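PDB 5ZVV: AimR transcriptional regulator from Bacillus phage phi3T, which switches on transcription of the viral aimX locus as a homodimer, apparently favouring lytic growth until the arbitrium peptide converts it to an inactive monomer and lysogeny follows. Local coordinates for residues A18-L23 against L50-N55. Sequence-based numbering, arbitrary orientation.
Sequences ARLAKL and LKIVKN
Ile52 CG1 stands anti to the carbonyl carbon, and chi2 of -56° then turns CD1 toward Leu20 on the facing helix. Ile52 CD1 lies 3.4 Å from the backbone oxygen Leu20 O. Ile52 CD1 is also 3.8 Å from Leu20 CD2, so this methyl touches both the main chain and the side chain of one residue. Asn55, an exposed residue, arrives from one turn further along its helix. Its CG is anti to the backbone N (chi1 178°), which extends the amide toward Leu20. Asn55 OD1 sits 3.3 Å from Leu20 CD2, and Leu20 CG lies a little further from that oxygen. This is a van der Waals contact between an amide oxygen and a methyl. No hydrogen bond joins the two segments.

The pair belongs to helices 14-24 and 47-56 of the N-terminal helical cluster. Helices 14-24 and 29-36 are probably the helix-turn-helix unit of the DNA-binding domain, as in related regulators. The two segments run roughly antiparallel, with 149° between their directions and a closest axis approach of 10.1 Å. Phe32 of helix 29-36 touches both Leu20 and Ile52. Helix 2-11 adds Cys10 against Leu20 and Ile6 against Ile52. These two residues are therefore buried in an apolar interior.

Lys51 is exposed. Its first bonds head for helix 14-24, and the amine end then turns off. Leu23 lies one turn beyond Leu20, at the exposed margin. Leu23 and Ile52 lie alongside each other, pointing opposite ways, and Leu23 CD2 comes within 4.2 Å of Ile52 CD1. Leu23 CD2 is 4.4 Å from Lys51 O and also grazes Asn55 CB.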
ATOM      1  N   ALA A  18     -35.879 -28.174 -27.303  1.00 47.45           N
ATOM      2  CA  ALA A  18     -36.870 -27.490 -26.481  1.00 43.98           C
ATOM      3  C   ALA A  18     -36.230 -26.840 -25.262  1.00 43.57           C
ATOM      4  O   ALA A  18     -36.564 -25.702 -24.913  1.00 44.72           O
ATOM      5  CB  ALA A  18     -37.962 -28.470 -26.054  1.00 43.32           C
ATOM      6  N   ARG A  19     -35.301 -27.540 -24.602  1.00 46.49           N
ATOM      7  CA  ARG A  19     -34.705 -26.990 -23.389  1.00 44.44           C
ATOM      8  C   ARG A  19     -33.719 -25.869 -23.702  1.00 47.77           C
ATOM      9  O   ARG A  19     -33.595 -24.923 -22.916  1.00 51.56           O
ATOM     10  CB  ARG A  19     -34.027 -28.098 -22.577  1.00 47.12           C
ATOM     11  CG  ARG A  19     -32.771 -28.688 -23.199  1.00 51.01           C
ATOM     12  CD  ARG A  19     -32.098 -29.675 -22.252  1.00 56.87           C
ATOM     13  NE  ARG A  19     -32.877 -30.900 -22.086  1.00 67.90           N
ATOM     14  CZ  ARG A  19     -32.587 -32.059 -22.670  1.00 62.65           C
ATOM     15  NH1 ARG A  19     -33.357 -33.118 -22.462  1.00 64.91           N
ATOM     16  NH2 ARG A  19     -31.524 -32.162 -23.457  1.00 55.92           N
ATOM     17  N   LEU A  20     -33.020 -25.949 -24.838  1.00 46.11           N
ATOM     18  CA  LEU A  20     -32.117 -24.870 -25.230  1.00 45.64           C
ATOM     19  C   LEU A  20     -32.886 -23.664 -25.749  1.00 42.92           C
ATOM     20  O   LEU A  20     -32.512 -22.518 -25.469  1.00 44.83           O
ATOM     21  CB  LEU A  20     -31.127 -25.367 -26.284  1.00 45.12           C
ATOM     22  CG  LEU A  20     -29.867 -26.056 -25.754  1.00 44.96           C
ATOM     23  CD1 LEU A  20     -29.000 -26.554 -26.899  1.00 43.36           C
ATOM     24  CD2 LEU A  20     -29.089 -25.099 -24.868  1.00 46.79           C
ATOM     25  N   ALA A  21     -33.955 -23.902 -26.514  1.00 40.06           N
ATOM     26  CA  ALA A  21     -34.825 -22.805 -26.924  1.00 45.42           C
ATOM     27  C   ALA A  21     -35.435 -22.112 -25.711  1.00 44.83           C
ATOM     28  O   ALA A  21     -35.493 -20.878 -25.653  1.00 41.62           O
ATOM     29  CB  ALA A  21     -35.920 -23.325 -27.855  1.00 38.21           C
ATOM     30  N   LYS A  22     -35.887 -22.896 -24.728  1.00 43.26           N
ATOM     31  CA  LYS A  22     -36.424 -22.332 -23.494  1.00 50.86           C
ATOM     32  C   LYS A  22     -35.354 -21.564 -22.726  1.00 50.85           C
ATOM     33  O   LYS A  22     -35.634 -20.510 -22.142  1.00 45.18           O
ATOM     34  CB  LYS A  22     -37.009 -23.451 -22.630  1.00 51.29           C
ATOM     35  CG  LYS A  22     -37.157 -23.122 -21.153  1.00 47.72           C
ATOM     36  CD  LYS A  22     -38.564 -22.658 -20.821  1.00 52.95           C
ATOM     37  CE  LYS A  22     -38.874 -22.882 -19.348  1.00 64.94           C
ATOM     38  NZ  LYS A  22     -37.835 -22.286 -18.459  1.00 60.18           N
ATOM     39  N   LEU A  23     -34.122 -22.080 -22.714  1.00 47.80           N
ATOM     40  CA  LEU A  23     -33.030 -21.370 -22.058  1.00 45.98           C
ATOM     41  C   LEU A  23     -32.745 -20.040 -22.741  1.00 43.64           C
ATOM     42  O   LEU A  23     -32.398 -19.059 -22.073  1.00 50.76           O
ATOM     43  CB  LEU A  23     -31.776 -22.242 -22.038  1.00 45.73           C
ATOM     44  CG  LEU A  23     -30.515 -21.629 -21.425  1.00 45.93           C
ATOM     45  CD1 LEU A  23     -30.764 -21.207 -19.986  1.00 49.06           C
ATOM     46  CD2 LEU A  23     -29.347 -22.605 -21.509  1.00 36.30           C
ATOM     47  N   LEU A  50     -24.013 -16.903 -25.538  1.00 28.34           N
ATOM     48  CA  LEU A  50     -22.936 -17.477 -24.739  1.00 29.85           C
ATOM     49  C   LEU A  50     -23.461 -18.569 -23.819  1.00 29.16           C
ATOM     50  O   LEU A  50     -22.789 -19.586 -23.606  1.00 27.88           O
ATOM     51  CB  LEU A  50     -22.227 -16.385 -23.938  1.00 26.31           C
ATOM     52  CG  LEU A  50     -21.441 -15.348 -24.746  1.00 25.93           C
ATOM     53  CD1 LEU A  50     -20.809 -14.316 -23.830  1.00 23.17           C
ATOM     54  CD2 LEU A  50     -20.384 -16.020 -25.606  1.00 28.59           C
ATOM     55  N   LYS A  51     -24.668 -18.384 -23.270  1.00 30.70           N
ATOM     56  CA  LYS A  51     -25.282 -19.447 -22.477  1.00 31.64           C
ATOM     57  C   LYS A  51     -25.510 -20.702 -23.316  1.00 32.29           C
ATOM     58  O   LYS A  51     -25.239 -21.822 -22.862  1.00 32.37           O
ATOM     59  CB  LYS A  51     -26.600 -18.962 -21.869  1.00 32.16           C
ATOM     60  CG  LYS A  51     -26.465 -17.827 -20.861  1.00 38.05           C
ATOM     61  CD  LYS A  51     -27.821 -17.470 -20.253  1.00 49.61           C
ATOM     62  CE  LYS A  51     -27.726 -16.287 -19.293  1.00 47.86           C
ATOM     63  NZ  LYS A  51     -27.521 -14.990 -19.998  1.00 55.04           N
ATOM     64  N   ILE A  52     -26.002 -20.531 -24.547  1.00 28.26           N
ATOM     65  CA  ILE A  52     -26.262 -21.680 -25.413  1.00 30.66           C
ATOM     66  C   ILE A  52     -24.961 -22.402 -25.750  1.00 31.82           C
ATOM     67  O   ILE A  52     -24.883 -23.634 -25.700  1.00 30.49           O
ATOM     68  CB  ILE A  52     -27.002 -21.234 -26.687  1.00 30.78           C
ATOM     69  CG1 ILE A  52     -28.327 -20.554 -26.333  1.00 33.66           C
ATOM     70  CG2 ILE A  52     -27.231 -22.418 -27.614  1.00 30.49           C
ATOM     71  CD1 ILE A  52     -29.252 -21.403 -25.485  1.00 36.26           C
ATOM     72  N   VAL A  53     -23.921 -21.641 -26.100  1.00 27.55           N
ATOM     73  CA  VAL A  53     -22.647 -22.237 -26.489  1.00 24.96           C
ATOM     74  C   VAL A  53     -22.014 -22.962 -25.311  1.00 28.22           C
ATOM     75  O   VAL A  53     -21.475 -24.065 -25.462  1.00 31.34           O
ATOM     76  CB  VAL A  53     -21.712 -21.159 -27.062  1.00 26.98           C
ATOM     77  CG1 VAL A  53     -20.333 -21.739 -27.342  1.00 25.71           C
ATOM     78  CG2 VAL A  53     -22.305 -20.566 -28.326  1.00 26.14           C
ATOM     79  N   LYS A  54     -22.066 -22.361 -24.121  1.00 32.04           N
ATOM     80  CA  LYS A  54     -21.503 -23.017 -22.948  1.00 35.73           C
ATOM     81  C   LYS A  54     -22.281 -24.280 -22.601  1.00 37.69           C
ATOM     82  O   LYS A  54     -21.695 -25.273 -22.157  1.00 36.13           O
ATOM     83  CB  LYS A  54     -21.479 -22.047 -21.764  1.00 33.20           C
ATOM     84  CG  LYS A  54     -20.229 -22.151 -20.893  1.00 38.66           C
ATOM     85  CD  LYS A  54     -20.277 -23.364 -19.973  1.00 38.26           C
ATOM     86  CE  LYS A  54     -18.949 -23.573 -19.251  1.00 44.61           C
ATOM     87  NZ  LYS A  54     -17.878 -24.089 -20.160  1.00 38.31           N
ATOM     88  N   ASN A  55     -23.602 -24.269 -22.809  1.00 36.32           N
ATOM     89  CA  ASN A  55     -24.389 -25.464 -22.525  1.00 40.81           C
ATOM     90  C   ASN A  55     -24.114 -26.570 -23.538  1.00 42.89           C
ATOM     91  O   ASN A  55     -24.098 -27.755 -23.183  1.00 46.24           O
ATOM     92  CB  ASN A  55     -25.878 -25.125 -22.504  1.00 45.20           C
ATOM     93  CG  ASN A  55     -26.749 -26.346 -22.260  1.00 51.75           C
ATOM     94  OD1 ASN A  55     -27.096 -27.074 -23.193  1.00 49.63           O
ATOM     95  ND2 ASN A  55     -27.109 -26.574 -21.002  1.00 55.26           N
TER